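Local coordinates for glycosylation Associate Protein 2 (PDB 6OYC) that probably works with its partner Gap proteins in the glycosylation and accessory Sec export of a streptococcal surface adhesin, at residues P256-N261 and S306-E311; R275-D278 and H282-M285; V299-F304 and Y375-H380; M324-P329 and A335-S340. All coordinates share one frame; numbering follows the deposited sequence.

Interaction 1: residues P256-N261 and S306-E311; sequences PLHRRN and SAEGFE
The carboxylate of E308 is set between H258 and R260, two residues whose side chains leave the same side of strand 251-262, and each of its oxygens takes one of them. E308 crosses both side chains at about a right angle, its chain extended beyond CG so that the acid reaches the two side chains. On the histidine side the acid lies at the ring edge: ND1 of H258 donates over 2.5 Å to OE2 of E308, which accepts on its syn lone pair, although ring and carboxylate planes stand 61° apart. OE1 serves the arginine. NE of R260 points at OE1 of E308 over 2.8 Å in a nearly straight salt bridge within the guanidinium plane, and R260 NH2 adds a weak bond to the same OE1 at 3.3 Å. With chi1 of R260 at -65°, CG is anti to the carbonyl carbon, and the extended chain carries the guanidinium back alongside the histidine, where NH2 sits 3.1 Å above the ring plane near its rim. Both bases are secured a second time, NH2 of R260 by a salt bridge to E283 and NE2 of H258 by E191. The buried acid is thus probably kept ionised by its neighbours. The arrangement is a buried charge network with a His-carboxylate hydrogen bond, joining the antiparallel beta domain to a loop of the alpha/beta-hydrolase-like domain.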
# COMPACT_ATOMS: atom_id res chain seq x y z
N PRO B 256 14.81 3.93 6.58
CA PRO B 256 14.86 3.54 5.17
C PRO B 256 14.54 4.71 4.25
O PRO B 256 13.73 5.58 4.57
CB PRO B 256 13.79 2.45 5.06
CG PRO B 256 13.50 2.03 6.47
CD PRO B 256 13.74 3.23 7.31
N LEU B 257 15.18 4.71 3.09
CA LEU B 257 14.79 5.57 1.97
C LEU B 257 13.96 4.71 1.02
O LEU B 257 14.48 3.76 0.42
CB LEU B 257 16.02 6.16 1.28
CG LEU B 257 15.80 6.74 -0.12
CD1 LEU B 257 14.88 7.95 -0.03
CD2 LEU B 257 17.13 7.12 -0.78
N HIS B 258 12.68 5.05 0.88
CA HIS B 258 11.76 4.33 0.00
C HIS B 258 11.82 4.92 -1.39
O HIS B 258 11.83 6.15 -1.55
CB HIS B 258 10.32 4.42 0.50
CG HIS B 258 10.11 3.89 1.88
ND1 HIS B 258 9.64 2.62 2.12
CD2 HIS B 258 10.29 4.46 3.09
CE1 HIS B 258 9.55 2.43 3.42
NE2 HIS B 258 9.93 3.53 4.04
N ARG B 259 11.76 4.05 -2.39
CA ARG B 259 11.55 4.49 -3.77
C ARG B 259 10.45 3.66 -4.40
O ARG B 259 10.42 2.43 -4.24
CB ARG B 259 12.85 4.41 -4.58
CG ARG B 259 13.39 3.00 -4.80
CD ARG B 259 13.05 2.58 -6.20
NE ARG B 259 13.77 1.38 -6.59
CZ ARG B 259 13.48 0.67 -7.68
NH1 ARG B 259 12.49 1.04 -8.48
NH2 ARG B 259 14.19 -0.41 -7.96
N ARG B 260 9.54 4.31 -5.13
CA ARG B 260 8.31 3.68 -5.60
C ARG B 260 7.99 4.12 -7.02
O ARG B 260 8.28 5.25 -7.43
CB ARG B 260 7.11 4.02 -4.69
CG ARG B 260 7.24 3.45 -3.28
CD ARG B 260 6.29 4.08 -2.26
NE ARG B 260 6.62 3.62 -0.91
CZ ARG B 260 6.50 4.36 0.18
NH1 ARG B 260 6.03 5.60 0.09
NH2 ARG B 260 6.83 3.86 1.37
N ASN B 261 7.37 3.22 -7.79
CA ASN B 261 6.70 3.63 -9.02
C ASN B 261 5.49 4.48 -8.63
O ASN B 261 4.59 4.00 -7.94
CB ASN B 261 6.26 2.42 -9.85
CG ASN B 261 7.43 1.57 -10.36
OD1 ASN B 261 8.62 1.85 -10.12
ND2 ASN B 261 7.09 0.49 -11.06
N SER B 306 9.68 -7.86 1.34
CA SER B 306 10.67 -6.81 1.13
C SER B 306 10.25 -5.86 0.02
O SER B 306 10.38 -4.64 0.15
CB SER B 306 12.05 -7.41 0.80
OG SER B 306 12.38 -8.43 1.73
N ALA B 307 9.78 -6.41 -1.10
CA ALA B 307 9.27 -5.57 -2.17
C ALA B 307 7.96 -4.95 -1.73
O ALA B 307 7.08 -5.64 -1.21
CB ALA B 307 9.07 -6.39 -3.45
N GLU B 308 7.82 -3.65 -1.91
CA GLU B 308 6.66 -2.96 -1.35
C GLU B 308 5.41 -3.19 -2.21
O GLU B 308 5.49 -3.64 -3.36
CB GLU B 308 6.97 -1.48 -1.19
CG GLU B 308 8.22 -1.25 -0.36
CD GLU B 308 8.37 0.18 0.11
OE1 GLU B 308 7.57 1.07 -0.30
OE2 GLU B 308 9.32 0.42 0.90
N GLY B 309 4.25 -2.88 -1.63
CA GLY B 309 2.98 -2.95 -2.33
C GLY B 309 2.00 -3.87 -1.64
O GLY B 309 2.29 -4.48 -0.61
N PHE B 310 0.80 -3.96 -2.22
CA PHE B 310 -0.27 -4.78 -1.66
C PHE B 310 -0.17 -6.23 -2.10
O PHE B 310 0.06 -6.53 -3.28
CB PHE B 310 -1.64 -4.25 -2.07
CG PHE B 310 -1.91 -2.85 -1.64
CD1 PHE B 310 -2.28 -2.58 -0.32
CD2 PHE B 310 -1.80 -1.80 -2.54
CE1 PHE B 310 -2.52 -1.29 0.09
CE2 PHE B 310 -2.04 -0.50 -2.14
CZ PHE B 310 -2.41 -0.24 -0.81
N GLU B 311 -0.36 -7.13 -1.14
CA GLU B 311 -0.56 -8.55 -1.41
C GLU B 311 -2.04 -8.86 -1.60
O GLU B 311 -2.91 -8.24 -0.97
CB GLU B 311 -0.06 -9.39 -0.25
CG GLU B 311 1.29 -9.99 -0.44
CD GLU B 311 1.63 -10.93 0.69
OE1 GLU B 311 0.75 -11.20 1.55
OE2 GLU B 311 2.79 -11.39 0.71

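Interaction 2: residues R275-D278 and H282-M285; sequences RHID and HEFM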
# COMPACT_ATOMS: atom_id res chain seq x y z
N ARG B 275 -2.21 6.49 0.95
CA ARG B 275 -1.07 6.51 1.86
C ARG B 275 -1.50 7.14 3.18
O ARG B 275 -2.17 8.18 3.19
CB ARG B 275 0.08 7.31 1.25
CG ARG B 275 1.28 7.57 2.18
CD ARG B 275 2.52 7.87 1.32
NE ARG B 275 3.67 8.34 2.08
CZ ARG B 275 3.89 9.61 2.41
NH1 ARG B 275 3.04 10.56 2.06
NH2 ARG B 275 4.98 9.92 3.09
N HIS B 276 -1.12 6.52 4.29
CA HIS B 276 -1.34 7.09 5.61
C HIS B 276 -0.01 7.10 6.36
O HIS B 276 0.86 6.25 6.10
CB HIS B 276 -2.41 6.29 6.39
CG HIS B 276 -3.56 5.83 5.54
ND1 HIS B 276 -4.79 6.43 5.57
CD2 HIS B 276 -3.65 4.84 4.61
CE1 HIS B 276 -5.60 5.83 4.71
NE2 HIS B 276 -4.93 4.87 4.11
N ILE B 277 0.17 8.05 7.27
CA ILE B 277 1.46 8.25 7.92
C ILE B 277 1.26 8.87 9.30
O ILE B 277 0.30 9.60 9.55
CB ILE B 277 2.38 9.12 7.03
CG1 ILE B 277 3.82 9.02 7.47
CG2 ILE B 277 1.93 10.58 7.00
CD1 ILE B 277 4.78 9.33 6.35
N ASP B 278 2.19 8.58 10.20
CA ASP B 278 2.16 9.12 11.55
C ASP B 278 3.29 10.13 11.74
O ASP B 278 4.06 10.41 10.82
CB ASP B 278 2.23 7.98 12.58
CG ASP B 278 3.64 7.47 12.83
OD1 ASP B 278 4.55 7.65 11.97
OD2 ASP B 278 3.84 6.85 13.90
N HIS B 282 6.19 6.79 9.83
CA HIS B 282 5.79 5.41 9.64
C HIS B 282 4.53 5.37 8.79
O HIS B 282 3.55 6.05 9.11
CB HIS B 282 5.53 4.74 10.99
CG HIS B 282 6.77 4.27 11.67
ND1 HIS B 282 6.74 3.49 12.81
CD2 HIS B 282 8.08 4.48 11.39
CE1 HIS B 282 7.98 3.23 13.19
NE2 HIS B 282 8.81 3.82 12.34
N GLU B 283 4.56 4.59 7.71
CA GLU B 283 3.47 4.52 6.77
C GLU B 283 2.75 3.19 6.84
O GLU B 283 3.32 2.16 7.23
CB GLU B 283 3.94 4.72 5.32
CG GLU B 283 4.89 5.89 5.10
CD GLU B 283 5.67 5.79 3.79
OE1 GLU B 283 5.35 6.50 2.82
OE2 GLU B 283 6.60 4.96 3.73
N PHE B 284 1.47 3.22 6.44
CA PHE B 284 0.79 2.07 5.88
C PHE B 284 -0.01 2.56 4.68
O PHE B 284 -0.29 3.76 4.54
CB PHE B 284 -0.14 1.34 6.90
CG PHE B 284 -1.30 2.18 7.42
CD1 PHE B 284 -1.13 3.03 8.51
CD2 PHE B 284 -2.57 2.06 6.86
CE1 PHE B 284 -2.21 3.78 9.00
CE2 PHE B 284 -3.66 2.80 7.35
CZ PHE B 284 -3.47 3.66 8.42
N MET B 285 -0.38 1.63 3.81
CA MET B 285 -1.17 1.98 2.65
C MET B 285 -2.44 1.14 2.62
O MET B 285 -2.48 0.03 3.16
CB MET B 285 -0.38 1.78 1.35
CG MET B 285 0.66 2.86 1.15
SD MET B 285 2.09 2.56 2.17
CE MET B 285 3.21 3.81 1.49
O HOH W 1 4.81 4.39 14.72
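R275 and E283 meet through a salt bridge on one face of a beta hairpin: NE of R275 lies 2.6 Å from OE1 of E283, and the N-H points straight at it (177°) and meets the anti lone pair of that oxygen. The two flat groups stand nearly perpendicular, and CD1 of I277 rests on CG of E283 at 3.7 Å. The other face carries H276 and F284. Their ring planes are almost parallel (9°) yet overlap little, and it is CB of H276 that lies over the F284 face, a CH-pi contact 3.7 Å from the ring centroid. F284 turns there because its CG stands between backbone N and carbonyl carbon (chi1 63°), which swings the ring back under its neighbour. Behind these pairs lies the antiparallel ladder: N of H276 donates to O of F284 at 2.9 Å, and F284 N returns a bond to H276 O. Near the turn, H282 N bonds to OD1 of D278 at 2.8 Å, and a water links OD2 of D278 to ND1 of H282, weakly on the histidine side; H282 NE2 is hydrogen-bonded to the Y157 hydroxyl. Farther out, OE2 of E283 pairs with R260 of strand 251-262, while F284 meets Y343 of helix 341-358 edge-to-face. Strand 274-277 forms the sheet's edge, and strand 283-289 continues it to strand 323-327.

Interaction 3: residues V299-F304 and Y375-H380; sequences VYFSGF and YGATYH
Strand 299-301 and helix 375-380 pass with their short axes 8.3 Å apart and their directions 123° from each other, F301 and A377 being the closest pair of CA atoms. This is a strand-on-helix layer of an alpha/beta-hydrolase-like fold: the strand lies inside the mixed sheet, and the helix follows the turn at S371, whose GxSxG sequence and shape are consistent with a nucleophile elbow. One ring carries the contact. F301 points toward the helix, with CG anti to its carbonyl carbon (chi1 -74°), and lays the flat of its ring against the backbone of G376 and A377. The carbonyl carbon of G376 sits 3.7 Å above the ring plane, over the centre, while N of A377 is equally high but displaced toward the rim. CA of G376 adds a CH-pi contact, 4.2 Å from the ring centroid and 22° off the normal. G376, without a side chain on this side, lets the ring come down on the helix backbone. A377 brings its methyl to the ring as well, CB lying 3.9 Å from CD1 of F301. H380, one turn on, is more distant, and its NE2 is engaged by the carbonyl oxygen of Y337, whose ring meets F301 edge-to-face. The peptide oxygen of G376, which accepts the helical bond from N of H380, comes within 3.6 Å of F301 CZ.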
# COMPACT_ATOMS: atom_id res chain seq x y z
N VAL B 299 -11.41 -7.54 4.37
CA VAL B 299 -10.13 -6.86 4.54
C VAL B 299 -9.01 -7.90 4.58
O VAL B 299 -9.06 -8.85 5.38
CB VAL B 299 -10.12 -6.00 5.82
CG1 VAL B 299 -8.77 -5.33 6.03
CG2 VAL B 299 -11.24 -4.97 5.78
N TYR B 300 -8.00 -7.73 3.73
CA TYR B 300 -6.82 -8.59 3.73
C TYR B 300 -5.59 -7.77 4.11
O TYR B 300 -5.23 -6.83 3.39
CB TYR B 300 -6.61 -9.23 2.36
CG TYR B 300 -5.46 -10.21 2.32
CD1 TYR B 300 -5.46 -11.34 3.13
CD2 TYR B 300 -4.37 -10.01 1.46
CE1 TYR B 300 -4.40 -12.25 3.09
CE2 TYR B 300 -3.31 -10.90 1.42
CZ TYR B 300 -3.34 -12.02 2.24
OH TYR B 300 -2.29 -12.92 2.19
N PHE B 301 -4.96 -8.13 5.23
CA PHE B 301 -3.68 -7.55 5.60
C PHE B 301 -2.55 -8.29 4.88
O PHE B 301 -2.47 -9.52 4.92
CB PHE B 301 -3.44 -7.63 7.11
CG PHE B 301 -4.26 -6.66 7.92
CD1 PHE B 301 -5.60 -6.90 8.18
CD2 PHE B 301 -3.66 -5.54 8.48
CE1 PHE B 301 -6.34 -6.02 8.94
CE2 PHE B 301 -4.41 -4.66 9.25
CZ PHE B 301 -5.75 -4.90 9.48
N SER B 302 -1.66 -7.53 4.23
CA SER B 302 -0.58 -8.15 3.48
C SER B 302 0.40 -8.83 4.44
O SER B 302 0.65 -8.35 5.55
CB SER B 302 0.16 -7.12 2.63
OG SER B 302 -0.68 -6.57 1.63
N GLY B 303 0.97 -9.94 3.98
CA GLY B 303 2.04 -10.59 4.70
C GLY B 303 3.36 -9.81 4.60
O GLY B 303 3.45 -8.72 4.03
N PHE B 304 4.40 -10.40 5.19
CA PHE B 304 5.74 -9.83 5.14
C PHE B 304 6.29 -9.90 3.72
O PHE B 304 6.18 -10.93 3.06
CB PHE B 304 6.63 -10.60 6.11
CG PHE B 304 8.09 -10.19 6.09
CD1 PHE B 304 8.96 -10.70 5.13
CD2 PHE B 304 8.59 -9.32 7.06
CE1 PHE B 304 10.30 -10.34 5.12
CE2 PHE B 304 9.94 -8.96 7.05
CZ PHE B 304 10.79 -9.48 6.08
N TYR B 375 -1.43 -10.98 12.49
CA TYR B 375 -1.21 -10.08 13.61
C TYR B 375 -2.03 -8.80 13.45
O TYR B 375 -2.70 -8.36 14.38
CB TYR B 375 0.27 -9.76 13.74
CG TYR B 375 0.67 -9.12 15.05
CD1 TYR B 375 0.23 -7.85 15.40
CD2 TYR B 375 1.50 -9.80 15.94
CE1 TYR B 375 0.61 -7.26 16.60
CE2 TYR B 375 1.88 -9.23 17.13
CZ TYR B 375 1.44 -7.96 17.46
OH TYR B 375 1.84 -7.41 18.66
N GLY B 376 -1.96 -8.19 12.27
CA GLY B 376 -2.75 -7.00 12.03
C GLY B 376 -4.24 -7.27 12.10
O GLY B 376 -5.00 -6.48 12.67
N ALA B 377 -4.69 -8.39 11.52
CA ALA B 377 -6.12 -8.69 11.48
C ALA B 377 -6.68 -8.91 12.88
O ALA B 377 -7.74 -8.37 13.21
CB ALA B 377 -6.38 -9.91 10.59
N THR B 378 -5.96 -9.64 13.72
CA THR B 378 -6.46 -9.91 15.07
C THR B 378 -6.23 -8.74 16.02
O THR B 378 -7.14 -8.37 16.78
CB THR B 378 -5.79 -11.18 15.62
OG1 THR B 378 -5.91 -12.25 14.66
CG2 THR B 378 -6.45 -11.61 16.91
N TYR B 379 -5.05 -8.12 15.99
CA TYR B 379 -4.76 -7.01 16.90
C TYR B 379 -5.72 -5.85 16.69
O TYR B 379 -6.21 -5.25 17.66
CB TYR B 379 -3.31 -6.54 16.73
CG TYR B 379 -2.87 -5.39 17.62
CD1 TYR B 379 -3.06 -4.07 17.23
CD2 TYR B 379 -2.25 -5.62 18.85
CE1 TYR B 379 -2.66 -3.01 18.04
CE2 TYR B 379 -1.85 -4.56 19.66
CZ TYR B 379 -2.05 -3.26 19.25
OH TYR B 379 -1.65 -2.19 20.03
N HIS B 380 -6.00 -5.50 15.43
CA HIS B 380 -6.91 -4.40 15.17
C HIS B 380 -8.37 -4.86 15.21
O HIS B 380 -9.26 -4.05 15.49
CB HIS B 380 -6.56 -3.73 13.83
CG HIS B 380 -5.22 -3.06 13.83
ND1 HIS B 380 -4.97 -1.87 14.50
CD2 HIS B 380 -4.04 -3.42 13.27
CE1 HIS B 380 -3.70 -1.53 14.34
NE2 HIS B 380 -3.11 -2.45 13.60

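Interaction 4: residues M324-P329 and A335-S340; sequences MLICDP and AFYIGS
The exit from strand 323-327 of the hydrolase-like sheet is tied to the connection leading into helix 341-358, and the tie is a carboxylate that grips a type I' beta turn running from A335 to I338. D328 supplies the acid. OD2 of D328 receives N of A335 at 2.8 Å and N of Y337 at 3.2 Å, and the two donors reach the oxygen from opposite faces of the carboxylate plane. The A335 N-H comes in well above that plane, 64° out of it, whereas the Y337 N-H arrives on the anti side, tilted only 26°. CG of D328 lies opposite its own backbone N (chi1 174°), which extends the acid toward the turn. The backbone itself places CB of D328 over the face of the Y337 ring, in a CH-pi contact 4.0 Å from the centroid. The Y337 ring runs at a slant past I326, whose CG2 lies 3.9 Å from CE1 of Y337. At the far end of the ring, the hydroxyl of Y337 is hydrogen-bonded to the carbonyl oxygen of S302, and a water that accepts from N of D328 at 2.7 Å gives it a further, weak bond. S340, which N-caps the following helix, also bonds D278 of the neighbouring hairpin. R330 forms a salt bridge with OD2 of D328, so this oxygen collects two peptide N-H groups and a guanidinium. Such a setting would favour the ionised carboxylate and fix the left-handed backbone of F336 and Y337 beside the sheet.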
# COMPACT_ATOMS: atom_id res chain seq x y z
N MET B 324 -10.79 -4.50 0.93
CA MET B 324 -9.76 -3.55 1.31
C MET B 324 -8.46 -4.32 1.47
O MET B 324 -8.46 -5.45 1.99
CB MET B 324 -10.14 -2.84 2.61
CG MET B 324 -9.34 -1.61 2.93
SD MET B 324 -10.02 -0.84 4.42
CE MET B 324 -8.73 0.33 4.86
N LEU B 325 -7.37 -3.74 0.99
CA LEU B 325 -6.03 -4.27 1.21
C LEU B 325 -5.23 -3.30 2.08
O LEU B 325 -5.39 -2.08 1.97
CB LEU B 325 -5.29 -4.50 -0.10
CG LEU B 325 -6.11 -5.12 -1.24
CD1 LEU B 325 -5.24 -5.19 -2.49
CD2 LEU B 325 -6.63 -6.51 -0.83
N ILE B 326 -4.39 -3.85 2.95
CA ILE B 326 -3.55 -3.09 3.86
C ILE B 326 -2.15 -3.70 3.82
O ILE B 326 -2.00 -4.92 3.98
CB ILE B 326 -4.11 -3.10 5.30
CG1 ILE B 326 -5.65 -3.00 5.28
CG2 ILE B 326 -3.48 -1.99 6.15
CD1 ILE B 326 -6.28 -2.65 6.61
N CYS B 327 -1.14 -2.87 3.60
CA CYS B 327 0.25 -3.32 3.62
C CYS B 327 1.08 -2.36 4.46
O CYS B 327 0.72 -1.20 4.67
CB CYS B 327 0.84 -3.42 2.21
SG CYS B 327 0.99 -1.81 1.39
N ASP B 328 2.20 -2.88 4.95
CA ASP B 328 3.07 -2.17 5.90
C ASP B 328 4.48 -2.17 5.33
O ASP B 328 5.15 -3.22 5.34
CB ASP B 328 3.01 -2.85 7.27
CG ASP B 328 3.98 -2.26 8.26
OD1 ASP B 328 4.67 -1.28 7.93
OD2 ASP B 328 4.06 -2.80 9.40
N PRO B 329 4.95 -1.04 4.81
CA PRO B 329 6.25 -1.03 4.11
C PRO B 329 7.46 -0.75 4.99
O PRO B 329 8.53 -0.52 4.44
CB PRO B 329 6.06 0.12 3.11
CG PRO B 329 5.24 1.13 3.91
CD PRO B 329 4.27 0.26 4.73
N ALA B 335 6.32 -4.36 9.64
CA ALA B 335 6.50 -4.38 11.09
C ALA B 335 5.18 -4.70 11.79
O ALA B 335 4.90 -4.17 12.88
CB ALA B 335 7.09 -3.05 11.58
N PHE B 336 4.36 -5.55 11.18
CA PHE B 336 3.23 -6.18 11.86
C PHE B 336 2.16 -5.16 12.29
O PHE B 336 1.47 -5.35 13.29
CB PHE B 336 3.73 -6.99 13.07
CG PHE B 336 4.40 -8.29 12.67
CD1 PHE B 336 5.62 -8.28 12.04
CD2 PHE B 336 3.78 -9.51 12.90
CE1 PHE B 336 6.22 -9.47 11.64
CE2 PHE B 336 4.37 -10.69 12.52
CZ PHE B 336 5.59 -10.68 11.89
N TYR B 337 2.02 -4.07 11.53
CA TYR B 337 0.92 -3.10 11.68
C TYR B 337 0.84 -2.49 13.07
O TYR B 337 -0.20 -1.94 13.44
CB TYR B 337 -0.42 -3.74 11.28
CG TYR B 337 -0.33 -4.32 9.89
CD1 TYR B 337 -0.56 -3.53 8.78
CD2 TYR B 337 0.06 -5.64 9.69
CE1 TYR B 337 -0.44 -4.05 7.48
CE2 TYR B 337 0.16 -6.17 8.41
CZ TYR B 337 -0.08 -5.38 7.31
OH TYR B 337 0.04 -5.90 6.04
N ILE B 338 1.91 -2.53 13.84
CA ILE B 338 1.91 -1.88 15.15
C ILE B 338 2.94 -0.76 15.16
O ILE B 338 3.85 -0.70 14.33
CB ILE B 338 2.16 -2.88 16.29
CG1 ILE B 338 3.44 -3.68 16.05
CG2 ILE B 338 0.97 -3.83 16.44
CD1 ILE B 338 3.89 -4.45 17.26
N GLY B 339 2.76 0.14 16.11
CA GLY B 339 3.61 1.30 16.22
C GLY B 339 2.98 2.32 17.14
O GLY B 339 2.41 1.94 18.16
N SER B 340 3.06 3.60 16.78
CA SER B 340 2.49 4.64 17.62
C SER B 340 0.98 4.46 17.73
O SER B 340 0.34 3.76 16.93
CB SER B 340 2.82 6.03 17.08
OG SER B 340 1.93 6.45 16.05
O HOH W 2 2.85 -5.43 4.27

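In the fold
Interactions 2, 3 and 4 belong to one mixed sheet and the helices against it, while interaction 1 fastens that domain to strand 251-262 of an antiparallel sheet. Interactions 3 and 4 are nearest, with centres about 7 Å apart on neighbouring strands 297-301 and 323-327; interaction 2 lies about 8 Å from interaction 4, one strand further toward the sheet's edge. Interactions 1 and 3 are most distant, about 18 Å between centres. Along the chain, interaction 2 is nested within interaction 1 and interaction 4 within interaction 3, whereas 1 and 3 alternate. Polar links (R260 to E283, D278 to S340, Y337 to S302) join interactions 1, 2, 4 and 3 in turn; the step onto helix 372-381 is aromatic packing on backbone.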